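Local coordinates for uncharacterized protein (PDB 4R7F), which is of unknown function but has immunoglobulin-like beta-sandwich domains, binds magnesium, and is probably related to the plug proteins of the type 9 secretion system, at residues A[159-164]-A[218-223]; A[185-190]-A[370-375]. All coordinates share one frame; numbering follows the deposited sequence.

Contact 1 (A[159-164]-A[218-223]); sequences SHQQVS and FPAGNE. With MG (magnesium ion), chain G.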
loop_
_atom_site.group_PDB
_atom_site.type_symbol
_atom_site.label_atom_id
_atom_site.label_comp_id
_atom_site.label_asym_id
_atom_site.label_seq_id
_atom_site.Cartn_x
_atom_site.Cartn_y
_atom_site.Cartn_z
ATOM N N SER A 159 -14.862 -13.876 9.440
ATOM C CA SER A 159 -15.194 -12.517 9.801
ATOM C C SER A 159 -14.130 -11.757 10.583
ATOM O O SER A 159 -14.413 -10.690 11.093
ATOM C CB SER A 159 -16.479 -12.561 10.620
ATOM O OG SER A 159 -16.299 -13.514 11.630
ATOM N N HIS A 160 -12.906 -12.260 10.679
ATOM C CA HIS A 160 -11.918 -11.556 11.495
ATOM C C HIS A 160 -10.604 -11.354 10.780
ATOM O O HIS A 160 -10.340 -11.959 9.734
ATOM C CB HIS A 160 -11.647 -12.322 12.782
ATOM C CG HIS A 160 -12.820 -12.409 13.691
ATOM N ND1 HIS A 160 -13.783 -13.386 13.574
ATOM C CD2 HIS A 160 -13.180 -11.646 14.748
ATOM C CE1 HIS A 160 -14.687 -13.216 14.521
ATOM N NE2 HIS A 160 -14.332 -12.177 15.260
ATOM N N GLN A 161 -9.807 -10.469 11.368
ATOM C CA GLN A 161 -8.446 -10.221 10.976
ATOM C C GLN A 161 -7.578 -10.310 12.220
ATOM O O GLN A 161 -7.964 -9.848 13.281
ATOM C CB GLN A 161 -8.317 -8.847 10.305
ATOM C CG GLN A 161 -8.569 -8.957 8.819
ATOM C CD GLN A 161 -8.823 -7.654 8.108
ATOM O OE1 GLN A 161 -8.481 -6.546 8.566
ATOM N NE2 GLN A 161 -9.417 -7.782 6.958
ATOM N N GLN A 162 -6.388 -10.876 12.096
ATOM C CA GLN A 162 -5.481 -10.940 13.220
ATOM C C GLN A 162 -4.162 -10.283 12.872
ATOM O O GLN A 162 -3.573 -10.556 11.831
ATOM C CB GLN A 162 -5.265 -12.395 13.602
ATOM C CG GLN A 162 -4.197 -12.647 14.660
ATOM C CD GLN A 162 -4.415 -13.988 15.400
ATOM O OE1 GLN A 162 -5.136 -14.864 14.931
ATOM N NE2 GLN A 162 -3.833 -14.112 16.584
ATOM N N VAL A 163 -3.704 -9.435 13.779
ATOM C CA VAL A 163 -2.404 -8.770 13.686
ATOM C C VAL A 163 -1.339 -9.523 14.461
ATOM O O VAL A 163 -1.559 -9.966 15.587
ATOM C CB VAL A 163 -2.476 -7.387 14.333
ATOM C CG1 VAL A 163 -1.135 -6.692 14.242
ATOM C CG2 VAL A 163 -3.569 -6.560 13.665
ATOM N N SER A 164 -0.173 -9.623 13.854
ATOM C CA SER A 164 0.935 -10.404 14.391
ATOM C C SER A 164 2.104 -9.459 14.240
ATOM O O SER A 164 2.237 -8.816 13.192
ATOM C CB SER A 164 1.176 -11.679 13.557
ATOM O OG SER A 164 0.044 -12.558 13.462
ATOM N N PHE A 218 -9.271 -8.786 15.548
ATOM C CA PHE A 218 -10.221 -7.700 15.399
ATOM C C PHE A 218 -11.325 -8.163 14.501
ATOM O O PHE A 218 -11.073 -8.961 13.603
ATOM C CB PHE A 218 -9.551 -6.565 14.676
ATOM C CG PHE A 218 -8.604 -5.802 15.510
ATOM C CD1 PHE A 218 -7.285 -6.205 15.624
ATOM C CD2 PHE A 218 -9.002 -4.634 16.116
ATOM C CE1 PHE A 218 -6.376 -5.480 16.378
ATOM C CE2 PHE A 218 -8.115 -3.909 16.901
ATOM C CZ PHE A 218 -6.795 -4.339 17.031
ATOM N N PRO A 219 -12.537 -7.629 14.677
ATOM C CA PRO A 219 -13.514 -7.919 13.596
ATOM C C PRO A 219 -13.107 -7.217 12.307
ATOM O O PRO A 219 -12.560 -6.106 12.343
ATOM C CB PRO A 219 -14.824 -7.360 14.140
ATOM C CG PRO A 219 -14.404 -6.390 15.205
ATOM C CD PRO A 219 -13.149 -6.927 15.807
ATOM N N ALA A 220 -13.349 -7.873 11.178
ATOM C CA ALA A 220 -12.778 -7.433 9.921
ATOM C C ALA A 220 -13.480 -6.244 9.318
ATOM O O ALA A 220 -12.882 -5.487 8.529
ATOM C CB ALA A 220 -12.707 -8.580 8.930
ATOM N N GLY A 221 -14.754 -6.062 9.648
ATOM C CA GLY A 221 -15.520 -4.948 9.072
ATOM C C GLY A 221 -15.643 -5.052 7.570
ATOM O O GLY A 221 -15.599 -6.164 6.993
ATOM N N ASN A 222 -15.778 -3.886 6.951
ATOM C CA ASN A 222 -16.135 -3.749 5.557
ATOM C C ASN A 222 -15.447 -2.492 5.044
ATOM O O ASN A 222 -14.948 -1.670 5.842
ATOM C CB ASN A 222 -17.652 -3.604 5.394
ATOM C CG ASN A 222 -18.151 -4.001 3.998
ATOM O OD1 ASN A 222 -17.383 -4.086 3.059
ATOM N ND2 ASN A 222 -19.437 -4.236 3.873
ATOM N N GLU A 223 -15.391 -2.346 3.720
ATOM C CA GLU A 223 -14.899 -1.095 3.138
ATOM C C GLU A 223 -15.905 -0.034 3.494
ATOM O O GLU A 223 -17.120 -0.284 3.545
ATOM C CB GLU A 223 -14.684 -1.162 1.613
ATOM C CG GLU A 223 -13.838 -2.362 1.117
ATOM C CD GLU A 223 -12.416 -2.461 1.693
ATOM O OE1 GLU A 223 -11.897 -1.519 2.354
ATOM O OE2 GLU A 223 -11.811 -3.535 1.484
HETATM MG MG MG G . -10.751 -0.209 3.949
HETATM O O HOH W 1 -12.206 -0.858 5.727
#
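Q161 and F218 form an antiparallel hydrogen-bonded pair: Q161 N donates to F218 O at 3.0 Å and F218 N to Q161 O at 2.8 Å, both nearly straight. Their side chains leave on the same face of the sheet. That of Q161 sets off from CB with CG beside the backbone N (chi1 -88°) and then runs extended, so that CG, CD and NE2 pass in turn alongside the methyl of A220, with NE2 3.9 Å from A220 CB. At its tip both amide atoms are used: OE1 bonds to Y374 OH and NE2 to T370 O.

V163, two residues on, touches the F218 ring with its CG2 branch, 4.1 Å from F218 CE1. These residues join the adjacent strands 160-168 and 207-219 of an antiparallel four-stranded sheet in an immunoglobulin-like sandwich; V163 also packs on Y374 and I376 of strand 373-380.

At the neighbouring non-hydrogen-bonded pair, the side chains of H160 and P219 diverge. The imidazole brings its edge to the carbonyl of F218, with H160 CD2 3.6 Å from F218 O, while ND1 bonds to D155. Beyond the strand ends, A220 N donates to S159 O at 3.0 Å, and A220 CB rests against that same oxygen. The 218-223 chain then runs on to the magnesium ion, bound by E223 OE1 at 2.4 Å together with D269, D271 and Q371 O. A metal-bound water donates to N222 O, and E223 OE2 is bonded to Y264 OH.

Contact 2 (A[185-190]-A[370-375]); sequences VYQDNR and TQNEYS. With MG (magnesium ion), chain G.
V185 brings its CA to within 3.3 Å of S375 O, a CA-H...O contact beside the regular antiparallel bonds. Those follow at Y186, whose N donates to S375 O and whose O accepts from S375 N, each at 2.9 Å. Y186 O also takes a bond from a water that is linked to N189 N and S375 OG.

Q187 lies side by side with Y374. With CG anti to the backbone N (chi1 -176°) and an extended chain, it runs along the phenol: CG is 3.6 Å from Y374 CE2, and NE2 donates to Y374 OH at 3.1 Å through a rather bent bond. Amide and ring planes are 30° apart. The same NE2 also bonds to P219 O, and OE1 to N193. A leucine in place of Y374 would probably deprive both Q187 NE2 and Q161 OE1 of the hydroxyl and open a gap beside the aliphatic part of Q187.

D188 grips E373 at two points. Its N donates to E373 O, and its carboxylate reaches back so that OD1 accepts from E373 N at 2.9 Å, nearly straight. The two middle residues of a type I' turn from Q187 to R190 are D188 and N189, and R190 N closes it on Q187 O. N189 ND2 stands 3.1 Å from E373 OE2, with amide and carboxylate planes 68° apart; the N189 amide has its strongest polar partner in E28, outside both segments, and the acid's other oxygen is salt-bridged to R273. Q371 O binds the magnesium ion at 2.2 Å, and N372 OD1 accepts from a metal-bound water.

Strand 373-380 is the middle one of three, between 181-187 and 389-397, where T395 meets S375 OG. Across the sandwich, V185 packs on L216 and F218 of strand 207-219.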
loop_
_atom_site.group_PDB
_atom_site.type_symbol
_atom_site.label_atom_id
_atom_site.label_comp_id
_atom_site.label_asym_id
_atom_site.label_seq_id
_atom_site.Cartn_x
_atom_site.Cartn_y
_atom_site.Cartn_z
ATOM N N VAL A 185 -2.492 -0.847 19.770
ATOM C CA VAL A 185 -2.809 -1.193 18.396
ATOM C C VAL A 185 -4.167 -0.619 17.996
ATOM O O VAL A 185 -5.173 -0.841 18.652
ATOM C CB VAL A 185 -2.765 -2.727 18.223
ATOM C CG1 VAL A 185 -3.114 -3.106 16.811
ATOM C CG2 VAL A 185 -1.369 -3.237 18.570
ATOM N N TYR A 186 -4.197 0.126 16.902
ATOM C CA TYR A 186 -5.405 0.814 16.496
ATOM C C TYR A 186 -5.802 0.354 15.125
ATOM O O TYR A 186 -4.972 0.338 14.218
ATOM C CB TYR A 186 -5.167 2.329 16.462
ATOM C CG TYR A 186 -4.772 2.928 17.789
ATOM C CD1 TYR A 186 -5.730 3.327 18.704
ATOM C CD2 TYR A 186 -3.454 3.129 18.123
ATOM C CE1 TYR A 186 -5.388 3.901 19.922
ATOM C CE2 TYR A 186 -3.098 3.689 19.347
ATOM C CZ TYR A 186 -4.086 4.082 20.246
ATOM O OH TYR A 186 -3.767 4.619 21.485
ATOM N N GLN A 187 -7.077 0.004 14.975
ATOM C CA GLN A 187 -7.638 -0.338 13.681
ATOM C C GLN A 187 -8.246 0.908 13.083
ATOM O O GLN A 187 -9.008 1.610 13.763
ATOM C CB GLN A 187 -8.730 -1.388 13.840
ATOM C CG GLN A 187 -9.340 -1.919 12.563
ATOM C CD GLN A 187 -10.529 -2.848 12.825
ATOM O OE1 GLN A 187 -11.321 -2.599 13.702
ATOM N NE2 GLN A 187 -10.650 -3.924 12.047
ATOM N N ASP A 188 -7.907 1.187 11.820
ATOM C CA ASP A 188 -8.464 2.329 11.072
ATOM C C ASP A 188 -8.543 3.612 11.923
ATOM O O ASP A 188 -9.549 4.323 11.914
ATOM C CB ASP A 188 -9.830 1.981 10.440
ATOM C CG ASP A 188 -9.759 0.761 9.519
ATOM O OD1 ASP A 188 -8.703 0.556 8.908
ATOM O OD2 ASP A 188 -10.739 -0.018 9.429
ATOM N N ASN A 189 -7.469 3.880 12.668
ATOM C CA ASN A 189 -7.368 5.080 13.486
ATOM C C ASN A 189 -8.494 5.297 14.513
ATOM O O ASN A 189 -8.824 6.434 14.841
ATOM C CB ASN A 189 -7.174 6.288 12.552
ATOM C CG ASN A 189 -5.722 6.389 12.072
ATOM O OD1 ASN A 189 -4.817 6.667 12.854
ATOM N ND2 ASN A 189 -5.501 6.104 10.811
ATOM N N ARG A 190 -9.067 4.192 14.997
ATOM C CA ARG A 190 -10.184 4.223 15.939
ATOM C C ARG A 190 -9.622 3.934 17.305
ATOM O O ARG A 190 -8.867 2.955 17.490
ATOM C CB ARG A 190 -11.211 3.153 15.613
ATOM C CG ARG A 190 -12.092 3.490 14.423
ATOM C CD ARG A 190 -12.904 2.286 13.928
ATOM N NE ARG A 190 -13.669 1.683 15.014
ATOM C CZ ARG A 190 -14.288 0.515 14.920
ATOM N NH1 ARG A 190 -14.218 -0.194 13.807
ATOM N NH2 ARG A 190 -14.981 0.052 15.943
ATOM N N THR A 370 -11.620 -7.578 3.816
ATOM C CA THR A 370 -11.640 -6.119 3.896
ATOM C C THR A 370 -10.226 -5.534 4.105
ATOM O O THR A 370 -9.458 -5.983 4.966
ATOM C CB THR A 370 -12.589 -5.661 5.041
ATOM O OG1 THR A 370 -13.919 -6.026 4.682
ATOM C CG2 THR A 370 -12.523 -4.143 5.268
ATOM N N GLN A 371 -9.899 -4.542 3.309
ATOM C CA GLN A 371 -8.646 -3.801 3.463
ATOM C C GLN A 371 -8.781 -2.845 4.650
ATOM O O GLN A 371 -9.592 -1.895 4.626
ATOM C CB GLN A 371 -8.302 -3.043 2.160
ATOM C CG GLN A 371 -7.027 -2.177 2.239
ATOM C CD GLN A 371 -7.183 -0.732 2.814
ATOM O OE1 GLN A 371 -8.147 0.014 2.509
ATOM N NE2 GLN A 371 -6.177 -0.321 3.614
ATOM N N ASN A 372 -8.009 -3.108 5.700
ATOM C CA ASN A 372 -7.965 -2.228 6.880
ATOM C C ASN A 372 -6.534 -1.894 7.170
ATOM O O ASN A 372 -5.626 -2.545 6.663
ATOM C CB ASN A 372 -8.559 -2.929 8.101
ATOM C CG ASN A 372 -10.056 -3.078 8.007
ATOM O OD1 ASN A 372 -10.798 -2.105 7.778
ATOM N ND2 ASN A 372 -10.510 -4.288 8.155
ATOM N N GLU A 373 -6.320 -0.875 7.981
ATOM C CA GLU A 373 -4.971 -0.572 8.439
ATOM C C GLU A 373 -4.890 -0.709 9.953
ATOM O O GLU A 373 -5.884 -0.533 10.636
ATOM C CB GLU A 373 -4.557 0.827 8.022
ATOM C CG GLU A 373 -5.298 1.950 8.722
ATOM C CD GLU A 373 -5.052 3.270 8.044
ATOM O OE1 GLU A 373 -5.515 3.440 6.894
ATOM O OE2 GLU A 373 -4.388 4.117 8.645
ATOM N N TYR A 374 -3.701 -1.013 10.456
ATOM C CA TYR A 374 -3.475 -1.187 11.873
ATOM C C TYR A 374 -2.197 -0.489 12.226
ATOM O O TYR A 374 -1.176 -0.766 11.631
ATOM C CB TYR A 374 -3.328 -2.664 12.215
ATOM C CG TYR A 374 -4.562 -3.424 11.896
ATOM C CD1 TYR A 374 -4.787 -3.918 10.626
ATOM C CD2 TYR A 374 -5.545 -3.600 12.835
ATOM C CE1 TYR A 374 -5.953 -4.613 10.320
ATOM C CE2 TYR A 374 -6.702 -4.314 12.537
ATOM C CZ TYR A 374 -6.919 -4.801 11.284
ATOM O OH TYR A 374 -8.133 -5.451 10.989
ATOM N N SER A 375 -2.260 0.409 13.190
ATOM C CA SER A 375 -1.070 1.113 13.645
ATOM C C SER A 375 -0.654 0.556 15.024
ATOM O O SER A 375 -1.470 0.454 15.932
ATOM C CB SER A 375 -1.336 2.609 13.721
ATOM O OG SER A 375 -1.884 3.156 12.529
HETATM MG MG MG G . -10.751 -0.209 3.949
HETATM O O HOH W 2 -4.786 2.768 12.478
HETATM O O HOH W 3 -2.454 5.643 13.891
HETATM O O HOH W 1 -12.206 -0.858 5.727
#

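The two contacts come from facing sheets of one sandwich: contact 1 joins strands 160-168 and 207-219, and contact 2 joins 181-187 and 373-380. Contact 1 is only partly buried, being held mainly by backbone bonds with an apolar patch on its inner face. Contact 2 is buried and richer in polar side chains, with carboxylates and amides meeting at its turn end. Their centres lie about 9 Å apart, and a probable hydrogen bond from N372 ND2 to A220 O (2.7 Å) ties their ends together. Each gives one ligand to the same magnesium ion, a side-chain oxygen from contact 1 and a backbone carbonyl from contact 2, and they share one metal-bound water.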